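PDB 1YVU: protein argonaute from Aquifex aeolicus, which uses short single-stranded DNA guides to bind complementary RNA targets and cleaves the RNA at a fixed distance from the guide's 5' end. Local coordinates for residues S592-E597 with Y647-V652; L6-R11 with H156-F161; G194-V199 with F240-E245. All coordinates share one frame; numbering follows the deposited sequence.

Contact 1 of 3, residues S592-E597 with Y647-V652; sequences SLELLE and YGELPV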
loop_
_atom_site.group_PDB
_atom_site.type_symbol
_atom_site.label_atom_id
_atom_site.label_comp_id
_atom_site.label_asym_id
_atom_site.label_seq_id
_atom_site.Cartn_x
_atom_site.Cartn_y
_atom_site.Cartn_z
ATOM N N SER A 592 -10.763 20.669 16.558
ATOM C CA SER A 592 -11.815 19.686 16.248
ATOM C C SER A 592 -11.195 18.726 15.190
ATOM O O SER A 592 -10.991 19.078 14.020
ATOM C CB SER A 592 -13.116 20.358 15.757
ATOM O OG SER A 592 -14.169 19.414 15.586
ATOM N N LEU A 593 -10.812 17.546 15.674
ATOM C CA LEU A 593 -10.183 16.515 14.880
ATOM C C LEU A 593 -11.070 15.518 14.173
ATOM O O LEU A 593 -12.099 15.083 14.701
ATOM C CB LEU A 593 -9.225 15.730 15.743
ATOM C CG LEU A 593 -7.728 15.938 15.520
ATOM C CD1 LEU A 593 -7.291 17.355 15.816
ATOM C CD2 LEU A 593 -7.017 14.996 16.450
ATOM N N GLU A 594 -10.631 15.172 12.960
ATOM C CA GLU A 594 -11.245 14.186 12.076
ATOM C C GLU A 594 -10.056 13.354 11.601
ATOM O O GLU A 594 -9.114 13.889 10.995
ATOM C CB GLU A 594 -11.892 14.825 10.847
ATOM C CG GLU A 594 -12.899 15.932 11.080
ATOM C CD GLU A 594 -14.299 15.464 11.471
ATOM O OE1 GLU A 594 -14.799 14.449 10.920
ATOM O OE2 GLU A 594 -14.925 16.164 12.305
ATOM N N LEU A 595 -10.065 12.072 11.963
ATOM C CA LEU A 595 -9.004 11.141 11.589
ATOM C C LEU A 595 -9.430 10.124 10.561
ATOM O O LEU A 595 -10.408 9.380 10.755
ATOM C CB LEU A 595 -8.459 10.381 12.799
ATOM C CG LEU A 595 -7.831 11.173 13.941
ATOM C CD1 LEU A 595 -7.356 10.200 15.017
ATOM C CD2 LEU A 595 -6.701 12.059 13.442
ATOM N N LEU A 596 -8.708 10.110 9.448
ATOM C CA LEU A 596 -8.983 9.161 8.386
ATOM C C LEU A 596 -7.772 8.317 8.067
ATOM O O LEU A 596 -6.643 8.804 8.087
ATOM C CB LEU A 596 -9.429 9.858 7.101
ATOM C CG LEU A 596 -10.554 10.884 7.147
ATOM C CD1 LEU A 596 -10.930 11.233 5.765
ATOM C CD2 LEU A 596 -11.731 10.327 7.833
ATOM N N GLU A 597 -8.029 7.035 7.833
ATOM C CA GLU A 597 -7.027 6.051 7.428
ATOM C C GLU A 597 -7.287 5.953 5.915
ATOM O O GLU A 597 -8.451 6.042 5.494
ATOM C CB GLU A 597 -7.380 4.679 8.002
ATOM C CG GLU A 597 -6.804 4.249 9.337
ATOM C CD GLU A 597 -7.280 2.818 9.724
ATOM O OE1 GLU A 597 -8.043 2.206 8.933
ATOM O OE2 GLU A 597 -6.900 2.297 10.813
ATOM N N TYR A 647 -11.859 8.545 13.823
ATOM C CA TYR A 647 -12.367 9.540 14.755
ATOM C C TYR A 647 -12.918 10.640 13.862
ATOM O O TYR A 647 -12.319 10.949 12.827
ATOM C CB TYR A 647 -11.221 10.049 15.636
ATOM C CG TYR A 647 -11.594 10.915 16.824
ATOM C CD1 TYR A 647 -12.099 10.339 18.019
ATOM C CD2 TYR A 647 -11.403 12.315 16.780
ATOM C CE1 TYR A 647 -12.404 11.155 19.159
ATOM C CE2 TYR A 647 -11.709 13.141 17.902
ATOM C CZ TYR A 647 -12.208 12.556 19.086
ATOM O OH TYR A 647 -12.517 13.375 20.154
ATOM N N GLY A 648 -14.086 11.175 14.222
ATOM C CA GLY A 648 -14.701 12.219 13.417
ATOM C C GLY A 648 -16.139 12.581 13.724
ATOM O O GLY A 648 -16.964 11.740 14.064
ATOM N N GLU A 649 -16.437 13.857 13.510
ATOM C CA GLU A 649 -17.740 14.473 13.759
ATOM C C GLU A 649 -18.547 14.521 12.462
ATOM O O GLU A 649 -19.786 14.482 12.497
ATOM C CB GLU A 649 -17.445 15.877 14.294
ATOM C CG GLU A 649 -18.539 16.863 14.549
ATOM C CD GLU A 649 -17.934 18.250 14.716
ATOM O OE1 GLU A 649 -18.210 19.115 13.865
ATOM O OE2 GLU A 649 -17.151 18.470 15.672
ATOM N N LEU A 650 -17.827 14.595 11.330
ATOM C CA LEU A 650 -18.410 14.663 9.976
ATOM C C LEU A 650 -18.709 13.287 9.376
ATOM O O LEU A 650 -18.051 12.315 9.708
ATOM C CB LEU A 650 -17.471 15.428 9.020
ATOM C CG LEU A 650 -17.073 16.890 9.288
ATOM C CD1 LEU A 650 -16.100 17.360 8.228
ATOM C CD2 LEU A 650 -18.273 17.824 9.341
ATOM N N PRO A 651 -19.733 13.178 8.516
ATOM C CA PRO A 651 -20.055 11.875 7.905
ATOM C C PRO A 651 -19.014 11.455 6.859
ATOM O O PRO A 651 -18.412 12.331 6.239
ATOM C CB PRO A 651 -21.398 12.151 7.221
ATOM C CG PRO A 651 -22.005 13.218 8.088
ATOM C CD PRO A 651 -20.838 14.132 8.304
ATOM N N VAL A 652 -18.842 10.143 6.629
ATOM C CA VAL A 652 -17.869 9.651 5.627
ATOM C C VAL A 652 -18.107 10.145 4.231
ATOM O O VAL A 652 -17.163 10.441 3.529
ATOM C CB VAL A 652 -17.787 8.134 5.470
ATOM C CG1 VAL A 652 -16.540 7.599 6.089
ATOM C CG2 VAL A 652 -19.007 7.485 5.952
#
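The carboxylate of Glu594 grips the backbone of the loop that runs from Tyr647 to Leu650. Its chain leaves the strand with CG anti to the carbonyl carbon (chi1 -54°) and then bends sharply at the next torsion, a fold that brings the head back to two successive amides. Leu650 N donates to Glu594 OE1 over 3.1 Å, close to the carboxylate plane, whereas Glu649 N reaches Glu594 OE2 at 3.0 Å from 34° out of that plane; both use the syn side. The CB of Leu650 rests 3.4 Å from Glu594 OE1. The carboxylate of Glu649 is turned 87° from that of Glu594, and Glu649 OE2 stands 3.1 Å from Ser592 OG.

On the other side of Gly648 the backbones meet directly. Leu595 N donates to Tyr647 O over 2.7 Å, and the return bond from Tyr647 N to Leu595 O is weak. CD1 of Leu595 lies 3.9 Å from Tyr647 CB, while the Tyr647 ring brings CD2 within 3.5 Å of Leu593 O.

The contact ties strand 592-599 of the RNase H-like PIWI domain to the end of the PIWI box, just ahead of helix 652-661, whose Leu655 packs on Glu594 and Leu650. A buried carboxylate held by two amides probably remains ionised, and Lys565, a long and weak ion-pair partner of both Glu594 and Glu649, would partly offset their like charges.

Contact 2 of 3, residues L6-R11 with H156-F161; sequences LLNLYR and HLDLKF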
loop_
_atom_site.group_PDB
_atom_site.type_symbol
_atom_site.label_atom_id
_atom_site.label_comp_id
_atom_site.label_asym_id
_atom_site.label_seq_id
_atom_site.Cartn_x
_atom_site.Cartn_y
_atom_site.Cartn_z
ATOM N N LEU A 6 -20.427 -3.942 -9.785
ATOM C CA LEU A 6 -20.251 -5.104 -8.921
ATOM C C LEU A 6 -18.937 -5.114 -8.159
ATOM O O LEU A 6 -17.969 -4.516 -8.605
ATOM C CB LEU A 6 -20.345 -6.394 -9.736
ATOM C CG LEU A 6 -21.559 -6.693 -10.591
ATOM C CD1 LEU A 6 -21.456 -8.131 -11.059
ATOM C CD2 LEU A 6 -22.784 -6.527 -9.794
ATOM N N LEU A 7 -18.934 -5.794 -7.002
ATOM C CA LEU A 7 -17.760 -5.939 -6.140
ATOM C C LEU A 7 -17.607 -7.372 -5.620
ATOM O O LEU A 7 -18.614 -8.073 -5.407
ATOM C CB LEU A 7 -17.846 -5.050 -4.898
ATOM C CG LEU A 7 -17.795 -3.524 -4.873
ATOM C CD1 LEU A 7 -19.190 -3.002 -4.597
ATOM C CD2 LEU A 7 -16.878 -3.008 -3.807
ATOM N N ASN A 8 -16.354 -7.681 -5.226
ATOM C CA ASN A 8 -15.857 -8.947 -4.637
ATOM C C ASN A 8 -16.525 -9.271 -3.322
ATOM O O ASN A 8 -15.905 -9.944 -2.477
ATOM C CB ASN A 8 -14.401 -8.774 -4.183
ATOM C CG ASN A 8 -13.451 -8.583 -5.282
ATOM O OD1 ASN A 8 -12.892 -9.543 -5.801
ATOM N ND2 ASN A 8 -13.191 -7.336 -5.605
ATOM N N LEU A 9 -17.698 -8.695 -3.069
ATOM C CA LEU A 9 -18.396 -8.895 -1.794
ATOM C C LEU A 9 -19.626 -9.742 -1.918
ATOM O O LEU A 9 -20.447 -9.489 -2.770
ATOM C CB LEU A 9 -18.744 -7.546 -1.173
ATOM C CG LEU A 9 -17.569 -6.579 -0.985
ATOM C CD1 LEU A 9 -18.033 -5.166 -0.855
ATOM C CD2 LEU A 9 -16.756 -6.998 0.182
ATOM N N TYR A 10 -19.722 -10.780 -1.097
ATOM C CA TYR A 10 -20.856 -11.692 -1.127
ATOM C C TYR A 10 -21.345 -11.953 0.288
ATOM O O TYR A 10 -20.532 -12.336 1.143
ATOM C CB TYR A 10 -20.416 -13.042 -1.687
ATOM C CG TYR A 10 -19.737 -12.999 -3.018
ATOM C CD1 TYR A 10 -18.333 -12.826 -3.115
ATOM C CD2 TYR A 10 -20.492 -13.075 -4.198
ATOM C CE1 TYR A 10 -17.702 -12.707 -4.390
ATOM C CE2 TYR A 10 -19.884 -12.977 -5.465
ATOM C CZ TYR A 10 -18.491 -12.778 -5.559
ATOM O OH TYR A 10 -17.926 -12.582 -6.798
ATOM N N ARG A 11 -22.672 -11.873 0.503
ATOM C CA ARG A 11 -23.286 -12.119 1.818
ATOM C C ARG A 11 -22.971 -13.518 2.241
ATOM O O ARG A 11 -23.178 -14.445 1.489
ATOM C CB ARG A 11 -24.804 -11.935 1.822
ATOM C CG ARG A 11 -25.211 -10.494 1.745
ATOM C CD ARG A 11 -26.673 -10.213 2.089
ATOM N NE ARG A 11 -26.906 -8.759 2.156
ATOM C CZ ARG A 11 -28.084 -8.150 2.010
ATOM N NH1 ARG A 11 -29.188 -8.855 1.789
ATOM N NH2 ARG A 11 -28.148 -6.819 2.065
ATOM N N HIS A 156 -15.252 -11.074 1.425
ATOM C CA HIS A 156 -14.433 -10.346 0.497
ATOM C C HIS A 156 -13.480 -11.431 -0.005
ATOM O O HIS A 156 -12.702 -12.002 0.784
ATOM C CB HIS A 156 -13.666 -9.241 1.213
ATOM C CG HIS A 156 -12.546 -8.661 0.414
ATOM N ND1 HIS A 156 -12.423 -8.857 -0.945
ATOM C CD2 HIS A 156 -11.457 -7.951 0.794
ATOM C CE1 HIS A 156 -11.297 -8.308 -1.370
ATOM N NE2 HIS A 156 -10.697 -7.749 -0.335
ATOM N N LEU A 157 -13.588 -11.718 -1.305
ATOM C CA LEU A 157 -12.755 -12.724 -1.939
ATOM C C LEU A 157 -12.071 -12.228 -3.206
ATOM O O LEU A 157 -12.715 -11.725 -4.126
ATOM C CB LEU A 157 -13.584 -13.976 -2.206
ATOM C CG LEU A 157 -13.062 -15.203 -2.962
ATOM C CD1 LEU A 157 -11.697 -15.665 -2.524
ATOM C CD2 LEU A 157 -14.062 -16.293 -2.723
ATOM N N ASP A 158 -10.760 -12.409 -3.245
ATOM C CA ASP A 158 -9.972 -11.991 -4.387
ATOM C C ASP A 158 -8.984 -13.079 -4.787
ATOM O O ASP A 158 -8.769 -14.056 -4.054
ATOM C CB ASP A 158 -9.217 -10.687 -4.064
ATOM C CG ASP A 158 -9.085 -9.749 -5.271
ATOM O OD1 ASP A 158 -9.018 -10.220 -6.435
ATOM O OD2 ASP A 158 -9.049 -8.523 -5.030
ATOM N N LEU A 159 -8.395 -12.868 -5.968
ATOM C CA LEU A 159 -7.398 -13.738 -6.577
ATOM C C LEU A 159 -6.291 -12.867 -7.150
ATOM O O LEU A 159 -6.516 -12.061 -8.053
ATOM C CB LEU A 159 -8.024 -14.575 -7.694
ATOM C CG LEU A 159 -7.065 -15.569 -8.333
ATOM C CD1 LEU A 159 -6.894 -16.782 -7.448
ATOM C CD2 LEU A 159 -7.609 -15.973 -9.653
ATOM N N LYS A 160 -5.108 -12.981 -6.573
ATOM C CA LYS A 160 -3.977 -12.210 -7.058
ATOM C C LYS A 160 -2.869 -13.172 -7.488
ATOM O O LYS A 160 -2.989 -14.372 -7.261
ATOM C CB LYS A 160 -3.551 -11.199 -5.983
ATOM C CG LYS A 160 -4.623 -10.099 -5.774
ATOM C CD LYS A 160 -4.397 -9.152 -4.593
ATOM C CE LYS A 160 -5.581 -8.173 -4.485
ATOM N NZ LYS A 160 -5.442 -7.156 -3.413
ATOM N N PHE A 161 -1.865 -12.679 -8.218
ATOM C CA PHE A 161 -0.747 -13.520 -8.678
ATOM C C PHE A 161 0.585 -13.103 -8.108
ATOM O O PHE A 161 1.091 -12.024 -8.392
ATOM C CB PHE A 161 -0.650 -13.574 -10.206
ATOM C CG PHE A 161 -1.761 -14.339 -10.857
ATOM C CD1 PHE A 161 -2.907 -13.669 -11.325
ATOM C CD2 PHE A 161 -1.707 -15.743 -10.954
ATOM C CE1 PHE A 161 -3.993 -14.389 -11.872
ATOM C CE2 PHE A 161 -2.792 -16.475 -11.502
ATOM C CZ PHE A 161 -3.939 -15.793 -11.959
#
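Asn8 and Leu157 share the one backbone hydrogen bond of this contact: Leu157 N donates to Asn8 O over 3.1 Å, with an N-H...O angle of 163° and the donor in the carbonyl plane. The same carbonyl oxygen also receives a CA-H...O contact from His156, whose CA lies 3.3 Å from Asn8 O.

These contacts bring strand 9-14 of the N-terminal domain against strand 153-165 of linker L1, neighbours in an antiparallel sheet to which both regions contribute. Leu9 and His156 form a non-hydrogen-bonded pair there, with their side chains on one face.

Apolar contact on that face comes from one branch of Leu9, whose CD2 lies 4.0 Å from His156 CB. The imidazole is swung with CG anti to the backbone N (chi1 165°), which carries ND1 to within 3.8 Å of Asn8 CB, a carbon that meets the ring obliquely. Ile287 of helix 280-299, in linker L2, also packs against Asn8.

Among the polar side chains, Asp158 OD1 accepts from Leu159 N over 2.8 Å, on the anti side of the carboxylate. Two further bonds reach the PIWI domain: a salt bridge from Asp158 OD1 to Arg605, and a hydrogen bond between His156 NE2 and Asn602 O.

Contact 3 of 3, residues G194-V199 with F240-E245; sequences GRVQDV and FLVVLE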
loop_
_atom_site.group_PDB
_atom_site.type_symbol
_atom_site.label_atom_id
_atom_site.label_comp_id
_atom_site.label_asym_id
_atom_site.label_seq_id
_atom_site.Cartn_x
_atom_site.Cartn_y
_atom_site.Cartn_z
ATOM N N GLY A 194 7.870 -11.072 3.938
ATOM C CA GLY A 194 8.713 -10.196 4.734
ATOM C C GLY A 194 9.998 -9.853 4.003
ATOM O O GLY A 194 10.358 -10.538 3.043
ATOM N N ARG A 195 10.667 -8.779 4.427
ATOM C CA ARG A 195 11.925 -8.342 3.803
ATOM C C ARG A 195 13.107 -8.876 4.568
ATOM O O ARG A 195 13.120 -8.820 5.791
ATOM C CB ARG A 195 12.047 -6.814 3.727
ATOM C CG ARG A 195 11.092 -6.099 2.801
ATOM C CD ARG A 195 11.636 -4.730 2.432
ATOM N NE ARG A 195 10.645 -3.888 1.763
ATOM C CZ ARG A 195 10.707 -2.555 1.692
ATOM N NH1 ARG A 195 11.723 -1.888 2.241
ATOM N NH2 ARG A 195 9.720 -1.879 1.117
ATOM N N VAL A 196 14.132 -9.313 3.839
ATOM C CA VAL A 196 15.348 -9.876 4.437
ATOM C C VAL A 196 16.148 -8.844 5.230
ATOM O O VAL A 196 16.449 -7.753 4.730
ATOM C CB VAL A 196 16.267 -10.537 3.364
ATOM C CG1 VAL A 196 17.486 -11.157 4.001
ATOM C CG2 VAL A 196 15.523 -11.609 2.612
ATOM N N GLN A 197 16.470 -9.212 6.471
ATOM C CA GLN A 197 17.243 -8.362 7.370
ATOM C C GLN A 197 18.687 -8.856 7.543
ATOM O O GLN A 197 19.635 -8.084 7.323
ATOM C CB GLN A 197 16.545 -8.244 8.736
ATOM C CG GLN A 197 17.219 -7.228 9.670
ATOM C CD GLN A 197 16.523 -7.017 11.004
ATOM O OE1 GLN A 197 15.452 -7.584 11.302
ATOM N NE2 GLN A 197 17.142 -6.179 11.824
ATOM N N ASP A 198 18.830 -10.123 7.958
ATOM C CA ASP A 198 20.132 -10.776 8.203
ATOM C C ASP A 198 20.224 -12.199 7.643
ATOM O O ASP A 198 19.263 -12.970 7.724
ATOM C CB ASP A 198 20.418 -10.853 9.713
ATOM C CG ASP A 198 21.449 -9.825 10.191
ATOM O OD1 ASP A 198 21.721 -8.819 9.492
ATOM O OD2 ASP A 198 21.983 -10.035 11.303
ATOM N N VAL A 199 21.393 -12.523 7.082
ATOM C CA VAL A 199 21.689 -13.849 6.534
ATOM C C VAL A 199 22.972 -14.349 7.186
ATOM O O VAL A 199 23.958 -13.600 7.328
ATOM C CB VAL A 199 21.857 -13.854 4.964
ATOM C CG1 VAL A 199 22.316 -15.218 4.463
ATOM C CG2 VAL A 199 20.547 -13.552 4.280
ATOM N N PHE A 240 21.748 -21.776 4.814
ATOM C CA PHE A 240 21.651 -20.467 5.413
ATOM C C PHE A 240 20.331 -20.310 6.140
ATOM O O PHE A 240 19.323 -20.973 5.844
ATOM C CB PHE A 240 21.727 -19.369 4.362
ATOM C CG PHE A 240 23.000 -19.334 3.594
ATOM C CD1 PHE A 240 23.018 -19.694 2.231
ATOM C CD2 PHE A 240 24.175 -18.845 4.185
ATOM C CE1 PHE A 240 24.196 -19.556 1.444
ATOM C CE2 PHE A 240 25.367 -18.695 3.426
ATOM C CZ PHE A 240 25.379 -19.051 2.045
ATOM N N LEU A 241 20.377 -19.474 7.163
ATOM C CA LEU A 241 19.203 -19.160 7.938
ATOM C C LEU A 241 19.074 -17.687 7.734
ATOM O O LEU A 241 20.069 -16.958 7.684
ATOM C CB LEU A 241 19.364 -19.502 9.418
ATOM C CG LEU A 241 19.743 -20.944 9.756
ATOM C CD1 LEU A 241 19.815 -21.150 11.226
ATOM C CD2 LEU A 241 18.771 -21.896 9.150
ATOM N N VAL A 242 17.833 -17.297 7.476
ATOM C CA VAL A 242 17.451 -15.925 7.183
ATOM C C VAL A 242 16.531 -15.357 8.254
ATOM O O VAL A 242 15.513 -15.966 8.606
ATOM C CB VAL A 242 16.721 -15.867 5.809
ATOM C CG1 VAL A 242 16.429 -14.428 5.402
ATOM C CG2 VAL A 242 17.546 -16.607 4.714
ATOM N N VAL A 243 16.901 -14.177 8.753
ATOM C CA VAL A 243 16.113 -13.475 9.769
ATOM C C VAL A 243 15.312 -12.375 9.059
ATOM O O VAL A 243 15.869 -11.556 8.318
ATOM C CB VAL A 243 16.999 -12.862 10.903
ATOM C CG1 VAL A 243 16.113 -12.359 12.059
ATOM C CG2 VAL A 243 17.985 -13.892 11.424
ATOM N N LEU A 244 13.997 -12.405 9.251
ATOM C CA LEU A 244 13.113 -11.432 8.632
ATOM C C LEU A 244 12.743 -10.260 9.551
ATOM O O LEU A 244 12.999 -10.309 10.758
ATOM C CB LEU A 244 11.881 -12.130 8.045
ATOM C CG LEU A 244 12.129 -13.273 7.036
ATOM C CD1 LEU A 244 10.814 -13.733 6.437
ATOM C CD2 LEU A 244 13.049 -12.850 5.914
ATOM N N GLU A 245 12.160 -9.215 8.952
ATOM C CA GLU A 245 11.783 -7.951 9.604
ATOM C C GLU A 245 11.270 -7.928 11.031
ATOM O O GLU A 245 11.925 -7.374 11.934
ATOM C CB GLU A 245 10.826 -7.147 8.724
ATOM C CG GLU A 245 9.917 -7.940 7.794
ATOM C CD GLU A 245 9.243 -7.058 6.742
ATOM O OE1 GLU A 245 9.799 -5.997 6.336
ATOM O OE2 GLU A 245 8.146 -7.458 6.301
#
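The Phe240 ring meets Val199 obliquely, with CD2 4.1 Å from Val199 CG1, and Leu173 of helix 169-175 touches both residues. At the other end of the strand pair, the Glu245 carboxylate lies beside the start of the facing strand: OE2 is 3.2 Å from Gly194 CA and OE1 3.5 Å from Arg195 CB. Its plane is 28° from that of the Arg195 guanidinium, yet their charged atoms do not touch, because the extended arginine leads its head away.

Between these ends, strands 194-201 and 240-244 of the PAZ domain run antiparallel through a classic beta bulge. Gln197 and Asp198 both face Val243, whose carbonyl O accepts from Gln197 N at 3.0 Å and more weakly from Asp198 N. Val243 N returns a nearly straight bond of 2.8 Å to Asp198 O. Val196 sends CG1, anti to its own N (chi1 -178°), to within 3.7 Å of Val242 CG1, their side chains crossing at about a right angle.

One carbonyl thus serves two amides where the register slips by a residue. Glu245 may still temper the positive charge of Arg195, which lies close to Arg182 and Arg184, a basic grouping consistent with nucleic-acid binding.

The three contacts sample both lobes of the protein: contact 1 belongs to the PIWI domain, contact 2 joins the N-terminal domain to linker L1, and contact 3 lies in PAZ. The nearest atoms of contacts 1 and 2 are about 13 Å apart, those of contacts 2 and 3 about 14 Å, and those of contacts 1 and 3 about 18 Å, the last pair on opposite sides of the chain's centre. Contacts 1 and 2 lie away from the catalytic metal site. From contact 3, the Arg195 side chain comes within about 7 Å of that of Asp683 and about 9 Å of the bound calcium ion, bringing PAZ close to the metal site of the PIWI domain.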